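Local structure of methylated-DNA--protein-cysteine methyltransferase (Thermococcus kodakarensis, 1MGT) at residues V18-R23 with Q59-P64; I27-D32 with I157-F162; R50-S55 with S85-T90; P91-V96 with G127-R132; S108-G113 with H142-H147. The protein repairs O6-methylguanine and O4-methylthymine in DNA by moving the methyl group onto one of its own cysteines, a suicide reaction that inactivates it irreversibly. One frame throughout, in Å; residues are numbered along the deposited sequence.

Contact 1: residues V18-R23 with Q59-P64; sequences VIFSGR and QPSDYP
Gln-59 brings its CB near Phe-20 CZ at 4.5 Å, while its amide leads away from Phe-20 and bonds to Asp-57. The carbonyl of Pro-60 lies at a similar range from the same ring atom. Ser-61 comes closer: its CB stands 3.7 Å from Phe-20 CZ, at an oblique approach. Its OG accepts from Tyr-63 N at 3.1 Å with a nearly straight N-H...O angle of 160°, a capping bond at the start of helix 63-71, and is also hydrogen-bonded to Ser-3 OG on strand 2-9. Tyr-63 carries the largest share of the contact, together with Phe-20 and Val-18. Its CB rests 3.7 Å from Val-18 CG1, and its CD1 sits over one face of the Phe-20 ring, 3.8 Å from Phe-20 CG and displaced toward the rim. The two rings meet obliquely, planes at 59°. Phe-20 reaches it because CG lies between the backbone N and the carbonyl carbon (chi1 62°). Pro-64 closes the row, its CG 4.1 Å from Val-18 CG2. Replacing Phe-20 by an alanine would probably open a gap beside Ser-61 and leave the Tyr-63 ring free to shift. No hydrogen bond joins the two segments, so the start of helix 63-71 meets strand 12-20 of the N-terminal antiparallel sheet through apolar and aromatic packing, while Ser-61 OG serves the helix cap and Ser-3.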
# COMPACT_ATOMS: atom_id res chain seq x y z
N VAL A 18 -6.76 -3.89 7.75
CA VAL A 18 -7.49 -2.98 6.88
C VAL A 18 -8.44 -2.10 7.73
O VAL A 18 -9.20 -2.65 8.52
CB VAL A 18 -8.34 -3.73 5.83
CG1 VAL A 18 -9.06 -2.73 4.92
CG2 VAL A 18 -7.48 -4.66 4.96
N ILE A 19 -8.26 -0.81 7.60
CA ILE A 19 -9.12 0.16 8.30
C ILE A 19 -10.20 0.46 7.28
O ILE A 19 -9.89 0.77 6.11
CB ILE A 19 -8.36 1.43 8.67
CG1 ILE A 19 -7.13 1.09 9.54
CG2 ILE A 19 -9.32 2.40 9.34
CD1 ILE A 19 -6.30 2.33 9.89
N PHE A 20 -11.47 0.38 7.65
CA PHE A 20 -12.51 0.63 6.66
C PHE A 20 -13.78 1.18 7.32
O PHE A 20 -13.97 1.01 8.52
CB PHE A 20 -12.89 -0.66 5.92
CG PHE A 20 -13.48 -1.74 6.79
CD1 PHE A 20 -14.87 -1.91 6.82
CD2 PHE A 20 -12.69 -2.57 7.54
CE1 PHE A 20 -15.43 -2.90 7.62
CE2 PHE A 20 -13.25 -3.55 8.35
CZ PHE A 20 -14.63 -3.73 8.38
N SER A 21 -14.57 1.82 6.50
CA SER A 21 -15.85 2.40 6.94
C SER A 21 -16.68 2.52 5.66
O SER A 21 -16.65 3.61 5.07
CB SER A 21 -15.59 3.80 7.50
OG SER A 21 -16.81 4.38 7.95
N GLY A 22 -17.25 1.45 5.17
CA GLY A 22 -18.02 1.67 3.89
C GLY A 22 -17.12 1.28 2.71
O GLY A 22 -17.54 0.51 1.84
N ARG A 23 -15.94 1.84 2.65
CA ARG A 23 -14.91 1.59 1.65
C ARG A 23 -13.58 1.58 2.43
O ARG A 23 -13.57 1.96 3.61
CB ARG A 23 -14.91 2.59 0.52
CG ARG A 23 -15.85 2.28 -0.64
CD ARG A 23 -15.62 3.28 -1.79
NE ARG A 23 -15.78 4.63 -1.25
CZ ARG A 23 -15.70 5.79 -1.90
NH1 ARG A 23 -15.43 5.84 -3.19
NH2 ARG A 23 -15.89 6.93 -1.23
N GLN A 59 -13.59 -5.79 13.66
CA GLN A 59 -14.75 -6.37 13.05
C GLN A 59 -14.35 -7.31 11.90
O GLN A 59 -13.36 -7.09 11.20
CB GLN A 59 -15.66 -5.28 12.47
CG GLN A 59 -16.10 -4.17 13.42
CD GLN A 59 -16.98 -4.65 14.56
OE1 GLN A 59 -17.57 -5.72 14.49
NE2 GLN A 59 -17.08 -3.87 15.64
N PRO A 60 -15.12 -8.37 11.70
CA PRO A 60 -14.89 -9.32 10.64
C PRO A 60 -15.18 -8.67 9.29
O PRO A 60 -16.06 -7.82 9.11
CB PRO A 60 -15.89 -10.45 10.87
CG PRO A 60 -16.51 -10.19 12.20
CD PRO A 60 -16.34 -8.71 12.49
N SER A 61 -14.36 -9.06 8.29
CA SER A 61 -14.59 -8.52 6.96
C SER A 61 -13.75 -9.36 5.97
O SER A 61 -12.91 -10.13 6.43
CB SER A 61 -14.34 -7.05 6.81
OG SER A 61 -13.09 -6.72 6.26
N ASP A 62 -14.08 -9.20 4.70
CA ASP A 62 -13.34 -9.96 3.70
C ASP A 62 -12.23 -9.10 3.08
O ASP A 62 -11.54 -9.57 2.18
CB ASP A 62 -14.25 -10.50 2.61
CG ASP A 62 -14.93 -9.47 1.78
OD1 ASP A 62 -15.54 -9.83 0.73
OD2 ASP A 62 -14.92 -8.27 2.13
N TYR A 63 -12.02 -7.89 3.58
CA TYR A 63 -10.99 -7.01 3.05
C TYR A 63 -9.58 -7.56 3.12
O TYR A 63 -8.84 -7.52 2.11
CB TYR A 63 -11.08 -5.61 3.64
CG TYR A 63 -12.15 -4.75 3.00
CD1 TYR A 63 -13.06 -4.09 3.80
CD2 TYR A 63 -12.24 -4.59 1.63
CE1 TYR A 63 -14.04 -3.28 3.24
CE2 TYR A 63 -13.22 -3.80 1.06
CZ TYR A 63 -14.11 -3.15 1.87
OH TYR A 63 -15.10 -2.35 1.33
N PRO A 64 -9.14 -8.08 4.26
CA PRO A 64 -7.81 -8.66 4.38
C PRO A 64 -7.58 -9.74 3.33
O PRO A 64 -6.53 -9.79 2.68
CB PRO A 64 -7.76 -9.22 5.79
CG PRO A 64 -8.71 -8.27 6.54
CD PRO A 64 -9.88 -8.14 5.55

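Contact 2: residues I27-D32 with I157-F162; sequences IAFAFD and IEEKKF
Glu-159 threads between Phe-29 and Phe-31 of residues 27-32, and its atoms can be followed outward. CB lies 3.8 Å from Phe-29 CZ. CG comes next, 3.7 Å from Phe-31 CE1 and almost as near to Phe-29 CE1, so this methylene touches both rings. The chain bends at chi2 (88°), and CD then runs beside Phe-31, 3.8 Å from its CE1, with the carboxylate 23° from that ring's plane. At the tip OE2 accepts from a water at 2.8 Å, which in turn takes the N-H of Phe-31; the same OE2 forms a salt bridge with Arg-39 of helix 33-49. One turn along the helix, Phe-162 presents a ring face to the edge of Phe-31 in a T-shaped pair, centroids 5.6 Å apart and planes at 87°. Phe-31 also has a cation-pi partner in Arg-12. Strand 24-30 of the N-terminal sheet and helix 157-166 of the C-terminal, DNA-binding part of the chain are thus joined across a buried interface. Glu-159 lends its aliphatic part to the aromatic packing, whereas its buried carboxylate is satisfied by Arg-39 and water; that pairing would be expected to favour the charged form.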
# COMPACT_ATOMS: atom_id res chain seq x y z
N ILE A 27 -4.54 0.54 4.73
CA ILE A 27 -4.07 -0.84 4.76
C ILE A 27 -2.66 -0.85 5.33
O ILE A 27 -1.90 0.10 5.07
CB ILE A 27 -3.92 -1.41 3.32
CG1 ILE A 27 -5.27 -1.44 2.62
CG2 ILE A 27 -3.27 -2.79 3.34
CD1 ILE A 27 -5.21 -1.62 1.11
N ALA A 28 -2.33 -1.88 6.12
CA ALA A 28 -0.98 -2.01 6.64
C ALA A 28 -0.64 -3.51 6.60
O ALA A 28 -1.51 -4.36 6.57
CB ALA A 28 -0.77 -1.49 8.05
N PHE A 29 0.67 -3.82 6.61
CA PHE A 29 1.04 -5.24 6.62
C PHE A 29 2.39 -5.36 7.33
O PHE A 29 3.13 -4.39 7.43
CB PHE A 29 1.07 -5.90 5.27
CG PHE A 29 2.26 -5.59 4.41
CD1 PHE A 29 3.27 -6.52 4.27
CD2 PHE A 29 2.35 -4.38 3.76
CE1 PHE A 29 4.37 -6.26 3.45
CE2 PHE A 29 3.45 -4.11 2.94
CZ PHE A 29 4.44 -5.05 2.81
N ALA A 30 2.65 -6.57 7.81
CA ALA A 30 3.93 -6.76 8.52
C ALA A 30 4.11 -8.29 8.68
O ALA A 30 3.19 -9.05 8.37
CB ALA A 30 3.86 -6.12 9.90
N PHE A 31 5.27 -8.68 9.19
CA PHE A 31 5.49 -10.12 9.38
C PHE A 31 5.14 -10.59 10.78
O PHE A 31 5.33 -11.78 11.08
CB PHE A 31 6.96 -10.42 9.10
CG PHE A 31 7.38 -10.10 7.69
CD1 PHE A 31 8.48 -9.29 7.47
CD2 PHE A 31 6.67 -10.63 6.63
CE1 PHE A 31 8.87 -9.01 6.15
CE2 PHE A 31 7.06 -10.36 5.32
CZ PHE A 31 8.16 -9.55 5.10
N ASP A 32 4.65 -9.70 11.64
CA ASP A 32 4.27 -10.11 13.01
C ASP A 32 3.13 -9.19 13.44
O ASP A 32 3.03 -8.07 12.93
CB ASP A 32 5.45 -10.10 13.94
CG ASP A 32 5.99 -8.72 14.25
OD1 ASP A 32 6.93 -8.29 13.57
OD2 ASP A 32 5.46 -8.07 15.18
N ILE A 157 12.46 -2.32 4.31
CA ILE A 157 13.15 -2.78 3.12
C ILE A 157 12.92 -4.26 2.88
O ILE A 157 12.72 -4.70 1.74
CB ILE A 157 14.66 -2.50 3.16
CG1 ILE A 157 14.96 -1.04 3.44
CG2 ILE A 157 15.32 -2.93 1.85
CD1 ILE A 157 14.35 -0.02 2.51
N GLU A 158 12.90 -5.06 3.95
CA GLU A 158 12.66 -6.49 3.78
C GLU A 158 11.27 -6.73 3.23
O GLU A 158 11.06 -7.67 2.46
CB GLU A 158 12.85 -7.23 5.11
CG GLU A 158 14.33 -7.29 5.51
CD GLU A 158 15.12 -8.16 4.53
OE1 GLU A 158 14.58 -9.21 4.11
OE2 GLU A 158 16.26 -7.77 4.20
N GLU A 159 10.31 -5.88 3.68
CA GLU A 159 8.95 -6.02 3.18
C GLU A 159 8.93 -5.68 1.68
O GLU A 159 8.25 -6.36 0.91
CB GLU A 159 8.02 -5.07 3.95
CG GLU A 159 7.65 -5.60 5.33
CD GLU A 159 8.59 -5.23 6.44
OE1 GLU A 159 9.79 -4.95 6.23
OE2 GLU A 159 8.13 -5.20 7.63
N LYS A 160 9.66 -4.63 1.31
CA LYS A 160 9.68 -4.26 -0.14
C LYS A 160 10.26 -5.39 -0.98
O LYS A 160 9.74 -5.77 -2.05
CB LYS A 160 10.50 -2.98 -0.35
CG LYS A 160 10.25 -2.40 -1.77
CD LYS A 160 11.03 -1.09 -1.88
CE LYS A 160 10.69 -0.32 -3.15
NZ LYS A 160 11.42 0.98 -3.17
N LYS A 161 11.36 -5.96 -0.53
CA LYS A 161 12.04 -7.06 -1.21
C LYS A 161 11.17 -8.30 -1.31
O LYS A 161 11.14 -9.01 -2.31
CB LYS A 161 13.33 -7.42 -0.47
CG LYS A 161 14.56 -6.70 -0.98
CD LYS A 161 15.78 -6.92 -0.11
CE LYS A 161 16.13 -8.39 0.04
NZ LYS A 161 17.39 -8.57 0.86
N PHE A 162 10.40 -8.58 -0.24
CA PHE A 162 9.50 -9.72 -0.23
C PHE A 162 8.43 -9.58 -1.30
O PHE A 162 8.10 -10.53 -2.03
CB PHE A 162 8.90 -9.87 1.17
CG PHE A 162 7.72 -10.78 1.21
CD1 PHE A 162 7.88 -12.15 1.18
CD2 PHE A 162 6.44 -10.24 1.28
CE1 PHE A 162 6.77 -12.98 1.22
CE2 PHE A 162 5.33 -11.07 1.32
CZ PHE A 162 5.51 -12.43 1.28
O HOH W 1 7.28 -6.74 9.76

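Contact 3: residues R50-S55 with S85-T90; sequences RGVSIS and SFEGVT. With SO4 (sulfate ion), chain D.
Arg-50 turns its CG anti to the carbonyl carbon (chi1 -79°) and then runs extended from CG to NE, which carries the guanidinium along Gly-88 to the beginning of helix 91-103. Val-52 has CG1 anti to the backbone N, so that its two methyls divide between neighbours: CG2 packs on Gly-88 N at 3.5 Å and CG1 meets Glu-87 OE1. The one direct hydrogen bond across the contact runs from Arg-50 NH1 to Gly-88 O, 2.9 Å long with an N-H...O angle of 151°. The oxygen lies close to the guanidinium plane, yet the donor stands 35° out of the carbonyl plane. Gly-88 occupies a type II turn from Phe-86 to Val-89, at positive phi, where a CB would clash with Val-52 CG2. Just before it, Ser-85 OG accepts from Glu-87 N in an ST turn, and Gly-51 ends helix 33-49 as the C-prime residue of a Schellman motif. Elsewhere on its edge the guanidinium grips a sulfate, probably from the crystallisation liquor. Arg-50 NE donates to sulfate O1 at 2.9 Å. Arg-50 NH2 donates to sulfate O4 at 2.6 Å, while NH1 also salt-bridges Glu-93. The carboxylate of Glu-87 is held by Gln-25, and a water that accepts from Ser-53 N gives a longer bond to Glu-87 OE1, 3.3 Å.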
# COMPACT_ATOMS: atom_id res chain seq x y z
N ARG A 50 -5.44 14.44 8.81
CA ARG A 50 -5.97 14.93 7.55
C ARG A 50 -7.49 15.03 7.58
O ARG A 50 -8.15 15.23 6.57
CB ARG A 50 -5.49 14.14 6.34
CG ARG A 50 -4.05 14.65 6.01
CD ARG A 50 -3.63 13.98 4.72
NE ARG A 50 -2.30 14.46 4.30
CZ ARG A 50 -1.91 14.12 3.04
NH1 ARG A 50 -2.72 13.40 2.29
NH2 ARG A 50 -0.72 14.53 2.63
N GLY A 51 -8.05 14.93 8.80
CA GLY A 51 -9.47 15.03 9.01
C GLY A 51 -10.32 13.82 8.79
O GLY A 51 -11.56 13.92 8.70
N VAL A 52 -9.75 12.63 8.70
CA VAL A 52 -10.50 11.41 8.49
C VAL A 52 -10.95 10.82 9.83
O VAL A 52 -10.14 10.78 10.75
CB VAL A 52 -9.63 10.37 7.74
CG1 VAL A 52 -10.42 9.10 7.50
CG2 VAL A 52 -9.15 11.00 6.43
N SER A 53 -12.21 10.44 9.93
CA SER A 53 -12.72 9.84 11.17
C SER A 53 -12.46 8.34 11.13
O SER A 53 -12.95 7.69 10.22
CB SER A 53 -14.25 10.09 11.23
OG SER A 53 -14.39 11.49 11.46
N ILE A 54 -11.70 7.84 12.09
CA ILE A 54 -11.31 6.47 12.19
C ILE A 54 -11.73 5.80 13.51
O ILE A 54 -11.53 6.40 14.56
CB ILE A 54 -9.74 6.38 12.22
CG1 ILE A 54 -9.11 7.04 10.98
CG2 ILE A 54 -9.29 4.93 12.29
CD1 ILE A 54 -9.50 6.37 9.69
N SER A 55 -12.17 4.57 13.41
CA SER A 55 -12.55 3.72 14.51
C SER A 55 -11.77 2.40 14.37
O SER A 55 -11.89 1.79 13.31
CB SER A 55 -14.06 3.37 14.51
OG SER A 55 -14.30 2.91 15.84
N SER A 85 -11.51 4.39 -0.54
CA SER A 85 -12.29 5.61 -0.33
C SER A 85 -11.58 6.88 -0.74
O SER A 85 -12.25 7.90 -1.00
CB SER A 85 -12.65 5.75 1.17
OG SER A 85 -11.45 6.13 1.84
N PHE A 86 -10.25 6.92 -0.77
CA PHE A 86 -9.47 8.09 -1.06
C PHE A 86 -9.68 9.18 -0.02
O PHE A 86 -9.41 10.35 -0.27
CB PHE A 86 -9.61 8.67 -2.48
CG PHE A 86 -8.87 7.73 -3.44
CD1 PHE A 86 -9.57 6.82 -4.18
CD2 PHE A 86 -7.49 7.81 -3.52
CE1 PHE A 86 -8.92 5.94 -5.04
CE2 PHE A 86 -6.84 6.93 -4.37
CZ PHE A 86 -7.54 6.02 -5.12
N GLU A 87 -10.16 8.81 1.18
CA GLU A 87 -10.33 9.81 2.24
C GLU A 87 -8.93 10.15 2.76
O GLU A 87 -8.12 9.23 2.92
CB GLU A 87 -11.16 9.22 3.40
CG GLU A 87 -12.63 9.06 3.08
CD GLU A 87 -13.44 8.39 4.19
OE1 GLU A 87 -13.01 8.32 5.34
OE2 GLU A 87 -14.54 7.88 3.92
N GLY A 88 -8.64 11.43 2.95
CA GLY A 88 -7.37 11.91 3.43
C GLY A 88 -6.26 11.83 2.34
O GLY A 88 -5.10 11.81 2.70
N VAL A 89 -6.66 11.76 1.09
CA VAL A 89 -5.64 11.68 -0.01
C VAL A 89 -5.82 12.95 -0.84
O VAL A 89 -6.98 13.26 -1.18
CB VAL A 89 -5.85 10.42 -0.85
CG1 VAL A 89 -4.87 10.34 -2.05
CG2 VAL A 89 -5.62 9.16 -0.00
N THR A 90 -4.76 13.69 -1.08
CA THR A 90 -4.88 14.93 -1.88
C THR A 90 -5.09 14.60 -3.35
O THR A 90 -4.82 13.49 -3.84
CB THR A 90 -3.65 15.83 -1.75
OG1 THR A 90 -2.50 15.22 -2.39
CG2 THR A 90 -3.28 16.17 -0.32
S SO4 D . 0.77 15.95 5.52
O1 SO4 D . -0.65 16.11 5.98
O2 SO4 D . 1.29 14.60 5.94
O3 SO4 D . 1.62 17.02 6.14
O4 SO4 D . 0.85 16.07 4.03
O HOH W 2 -13.80 10.48 7.64

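Contact 4: residues P91-V96 with G127-R132; sequences PFEKKV and GGAMKR. With SO4 (sulfate ion), chain D.
Val-96 CG1 presses against Met-130 CE at 3.5 Å, tighter than usual for two methyl carbons, and the same CG1 lies 4.4 Å from Ala-129 CB. The Met-130 chain bends at chi2 and chi3, which brings its CE back to Val-96 although its CB points away. On the other flank Ala-129 CB touches Glu-93 CG at 4.1 Å. These contacts lie where helices 91-103 and 123-131 cross; the axes of their segments 91-96 and 127-131 come within 9.9 Å at a signed angle of -86°. Helices 112-118 and 123-131 are consistent with the family's helix-turn-helix, 123-131 in the recognition position. Met-130 also packs on Cys-141, the inferred nucleophile. Farther out, Glu-93 OE2 approaches Arg-132 CD at 3.7 Å, while Glu-93 OE1 accepts from a water, its charge paired with Arg-50. Arg-132 NH1 donates to Gly-128 O at 3.1 Å, from the carbonyl face opposite that used by Arg-132 N. Arg-132 NE reaches O2 of a sulfate, probably from the crystallisation liquor, at 3.3 Å; Arg-50 holds the same ion.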
# COMPACT_ATOMS: atom_id res chain seq x y z
N PRO A 91 -5.60 15.54 -4.14
CA PRO A 91 -5.82 15.33 -5.56
C PRO A 91 -4.51 14.91 -6.25
O PRO A 91 -4.57 14.01 -7.11
CB PRO A 91 -6.30 16.70 -6.06
CG PRO A 91 -6.91 17.35 -4.83
CD PRO A 91 -5.99 16.92 -3.70
N PHE A 92 -3.39 15.50 -5.90
CA PHE A 92 -2.10 15.14 -6.49
C PHE A 92 -1.76 13.69 -6.14
O PHE A 92 -1.41 12.86 -6.96
CB PHE A 92 -0.96 16.03 -6.02
CG PHE A 92 0.39 15.52 -6.45
CD1 PHE A 92 0.72 15.54 -7.80
CD2 PHE A 92 1.33 15.11 -5.54
CE1 PHE A 92 1.97 15.10 -8.21
CE2 PHE A 92 2.57 14.66 -5.94
CZ PHE A 92 2.88 14.66 -7.28
N GLU A 93 -1.84 13.38 -4.82
CA GLU A 93 -1.53 12.01 -4.41
C GLU A 93 -2.41 11.01 -5.12
O GLU A 93 -1.93 9.97 -5.57
CB GLU A 93 -1.69 11.87 -2.87
CG GLU A 93 -0.60 12.65 -2.12
CD GLU A 93 -0.99 12.94 -0.67
OE1 GLU A 93 -2.11 12.57 -0.26
OE2 GLU A 93 -0.15 13.54 0.04
N LYS A 94 -3.71 11.27 -5.25
CA LYS A 94 -4.61 10.38 -5.92
C LYS A 94 -4.18 10.14 -7.38
O LYS A 94 -4.25 9.00 -7.84
CB LYS A 94 -6.05 10.93 -5.95
CG LYS A 94 -7.05 10.04 -6.68
CD LYS A 94 -8.47 10.46 -6.25
CE LYS A 94 -9.51 9.57 -6.93
NZ LYS A 94 -10.84 10.24 -6.93
N LYS A 95 -3.79 11.21 -8.04
CA LYS A 95 -3.34 11.13 -9.45
C LYS A 95 -2.14 10.20 -9.56
O LYS A 95 -2.07 9.33 -10.43
CB LYS A 95 -3.02 12.52 -9.97
CG LYS A 95 -2.40 12.63 -11.37
CD LYS A 95 -1.77 14.02 -11.50
CE LYS A 95 -1.27 14.32 -12.90
NZ LYS A 95 -0.22 15.40 -12.86
N VAL A 96 -1.19 10.38 -8.65
CA VAL A 96 -0.01 9.51 -8.66
C VAL A 96 -0.41 8.07 -8.39
O VAL A 96 0.01 7.14 -9.10
CB VAL A 96 1.03 10.01 -7.64
CG1 VAL A 96 2.15 8.99 -7.43
CG2 VAL A 96 1.59 11.37 -8.03
N GLY A 127 8.21 11.03 -4.23
CA GLY A 127 8.74 10.37 -3.02
C GLY A 127 7.79 10.70 -1.85
O GLY A 127 7.43 9.79 -1.09
N GLY A 128 7.40 11.95 -1.70
CA GLY A 128 6.49 12.34 -0.61
C GLY A 128 5.18 11.58 -0.69
O GLY A 128 4.62 11.16 0.33
N ALA A 129 4.63 11.43 -1.90
CA ALA A 129 3.39 10.70 -2.08
C ALA A 129 3.56 9.23 -1.75
O ALA A 129 2.66 8.60 -1.17
CB ALA A 129 2.83 10.88 -3.50
N MET A 130 4.71 8.62 -2.09
CA MET A 130 4.90 7.20 -1.78
C MET A 130 5.00 7.00 -0.27
O MET A 130 4.45 6.02 0.25
CB MET A 130 6.17 6.64 -2.43
CG MET A 130 6.15 6.64 -3.96
SD MET A 130 4.79 5.69 -4.64
CE MET A 130 3.62 6.96 -5.03
N LYS A 131 5.69 7.92 0.41
CA LYS A 131 5.81 7.79 1.87
C LYS A 131 4.45 7.82 2.56
O LYS A 131 4.21 7.14 3.58
CB LYS A 131 6.61 9.00 2.39
CG LYS A 131 6.92 8.87 3.89
CD LYS A 131 7.49 10.18 4.39
CE LYS A 131 8.32 9.95 5.67
NZ LYS A 131 8.44 11.25 6.41
N ARG A 132 3.54 8.63 2.03
CA ARG A 132 2.22 8.80 2.58
C ARG A 132 1.18 7.85 2.08
O ARG A 132 0.02 7.99 2.52
CB ARG A 132 1.74 10.25 2.34
CG ARG A 132 2.61 11.25 3.13
CD ARG A 132 2.46 12.64 2.55
NE ARG A 132 3.09 13.67 3.38
CZ ARG A 132 4.38 14.01 3.30
NH1 ARG A 132 5.18 13.41 2.42
NH2 ARG A 132 4.87 14.97 4.08
S SO4 D . 0.77 15.95 5.52
O1 SO4 D . -0.65 16.11 5.98
O2 SO4 D . 1.29 14.60 5.94
O3 SO4 D . 1.62 17.02 6.14
O4 SO4 D . 0.85 16.07 4.03
O HOH W 3 -2.04 10.00 0.61

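Contact 5: residues S108-G113 with H142-H147; sequences SVITYG and HRVVAH. With SO4 (sulfate ion), chain B.
Val-144 CG1 is the bump over one face of the Tyr-112 ring, 3.9 Å from the centroid and 21° off the ring normal, a CH-pi contact displaced toward CD2. The other methyl, CG2, lies alongside Ile-110 CG2 at 4.0 Å, so the two branches of Val-144 straddle the step between ring and isoleucine. On the Val-145 face, Val-109 CG2 meets Val-145 CG2 at 4.1 Å, the two side chains crossing at about a right angle, while Thr-111 CG2 sits against His-147 CA. Between these two sets of side chains runs a short parallel pairing: Ile-110 N donates to Arg-143 O at 2.9 Å, Val-145 N to Ile-110 O at 2.8 Å, and Tyr-112 N to Val-145 O at 3.0 Å. The last donor already belongs to helix 112-118, which Thr-111 N-caps through Asp-114 N. With a glycine in place of Tyr-112 the ring is gone, and Val-144 CG1 would probably be left beside a gap, without its CH-pi partner. The backbone N-H groups of Gly-113 and His-147 bind a sulfate, likely from the crystallisation liquor; this anion site, at the start of what is probably the first helix of the helix-turn-helix, would be compatible with a DNA phosphate.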
# COMPACT_ATOMS: atom_id res chain seq x y z
N SER A 108 7.11 -5.72 -13.12
CA SER A 108 7.93 -4.62 -13.61
C SER A 108 8.11 -3.58 -12.51
O SER A 108 7.44 -3.68 -11.46
CB SER A 108 7.33 -3.96 -14.86
OG SER A 108 6.24 -3.11 -14.44
N VAL A 109 9.02 -2.65 -12.71
CA VAL A 109 9.33 -1.60 -11.76
C VAL A 109 9.45 -0.27 -12.53
O VAL A 109 9.34 -0.28 -13.76
CB VAL A 109 10.61 -1.83 -10.96
CG1 VAL A 109 10.55 -3.12 -10.13
CG2 VAL A 109 11.82 -1.89 -11.90
N ILE A 110 9.63 0.80 -11.79
CA ILE A 110 9.80 2.13 -12.41
C ILE A 110 10.61 2.94 -11.41
O ILE A 110 10.48 2.73 -10.19
CB ILE A 110 8.49 2.80 -12.77
CG1 ILE A 110 8.76 4.04 -13.66
CG2 ILE A 110 7.75 3.23 -11.49
CD1 ILE A 110 7.57 4.42 -14.52
N THR A 111 11.49 3.82 -11.86
CA THR A 111 12.27 4.60 -10.92
C THR A 111 11.49 5.81 -10.46
O THR A 111 10.51 6.23 -11.11
CB THR A 111 13.61 5.08 -11.55
OG1 THR A 111 13.29 5.98 -12.61
CG2 THR A 111 14.39 3.87 -12.08
N TYR A 112 11.91 6.41 -9.35
CA TYR A 112 11.24 7.61 -8.87
C TYR A 112 11.31 8.68 -10.00
O TYR A 112 10.35 9.36 -10.26
CB TYR A 112 11.94 8.24 -7.68
CG TYR A 112 11.74 7.43 -6.41
CD1 TYR A 112 12.74 6.55 -6.01
CD2 TYR A 112 10.59 7.54 -5.66
CE1 TYR A 112 12.59 5.80 -4.87
CE2 TYR A 112 10.43 6.79 -4.50
CZ TYR A 112 11.43 5.92 -4.13
OH TYR A 112 11.31 5.16 -2.99
N GLY A 113 12.52 8.79 -10.59
CA GLY A 113 12.72 9.75 -11.65
C GLY A 113 11.83 9.53 -12.87
O GLY A 113 11.32 10.53 -13.41
N HIS A 142 5.71 -0.41 -3.96
CA HIS A 142 6.91 -1.25 -3.83
C HIS A 142 7.57 -1.41 -5.22
O HIS A 142 8.73 -1.83 -5.26
CB HIS A 142 6.59 -2.62 -3.29
CG HIS A 142 5.49 -3.35 -3.99
ND1 HIS A 142 4.16 -3.00 -3.81
CD2 HIS A 142 5.48 -4.38 -4.85
CE1 HIS A 142 3.39 -3.78 -4.54
NE2 HIS A 142 4.19 -4.65 -5.18
N ARG A 143 6.84 -1.10 -6.28
CA ARG A 143 7.41 -1.21 -7.65
C ARG A 143 8.17 0.05 -8.03
O ARG A 143 8.74 0.12 -9.14
CB ARG A 143 6.27 -1.45 -8.65
CG ARG A 143 5.63 -2.83 -8.40
CD ARG A 143 4.53 -3.13 -9.43
NE ARG A 143 3.75 -4.25 -8.86
CZ ARG A 143 2.48 -4.50 -9.10
NH1 ARG A 143 1.74 -3.75 -9.92
NH2 ARG A 143 1.91 -5.54 -8.46
N VAL A 144 8.20 1.04 -7.16
CA VAL A 144 8.94 2.29 -7.46
C VAL A 144 10.29 2.18 -6.77
O VAL A 144 10.36 2.07 -5.54
CB VAL A 144 8.16 3.52 -6.98
CG1 VAL A 144 8.92 4.79 -7.32
CG2 VAL A 144 6.75 3.52 -7.58
N VAL A 145 11.35 2.10 -7.57
CA VAL A 145 12.71 1.94 -7.04
C VAL A 145 13.65 3.08 -7.39
O VAL A 145 13.26 4.02 -8.08
CB VAL A 145 13.32 0.63 -7.61
CG1 VAL A 145 12.50 -0.58 -7.18
CG2 VAL A 145 13.34 0.67 -9.15
N ALA A 146 14.89 3.01 -6.88
CA ALA A 146 15.86 4.08 -7.22
C ALA A 146 16.56 3.64 -8.51
O ALA A 146 16.49 2.48 -8.89
CB ALA A 146 16.87 4.28 -6.11
N HIS A 147 17.23 4.58 -9.20
CA HIS A 147 17.93 4.16 -10.40
C HIS A 147 19.13 3.29 -10.02
O HIS A 147 19.56 2.50 -10.85
CB HIS A 147 18.42 5.36 -11.23
CG HIS A 147 19.60 6.05 -10.61
ND1 HIS A 147 19.48 7.07 -9.71
CD2 HIS A 147 20.93 5.83 -10.78
CE1 HIS A 147 20.70 7.46 -9.34
NE2 HIS A 147 21.59 6.72 -9.98
S SO4 B . 15.97 8.12 -8.80
O1 SO4 B . 15.19 7.93 -7.50
O2 SO4 B . 17.17 7.24 -8.70
O3 SO4 B . 16.31 9.56 -8.86
O4 SO4 B . 15.13 7.72 -9.95

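In the fold
Contacts 3 and 4 share one sulfate and a salt bridge, Arg-50 NH1 to Glu-93 OE1 at 2.7 Å, which ties the loop after helix 33-49 to helix 91-103; their centres are 14 Å apart. Contact 4 in turn touches contact 5 where Met-130 SD meets Val-144 CG2 at 4.1 Å, and both border Cys-141, the inferred nucleophile, whose side chain is about 3 Å from that of Met-130 and about 5 Å from that of Val-144. Contact 2 reaches contact 5 through Lys-160 NZ, 2.8 Å from Val-144 O, a probable hydrogen bond. Contacts 1 and 2 use neighbouring strands of the same sheet, and contact 1, 29 Å from contact 5 between centres, lies away from the active site.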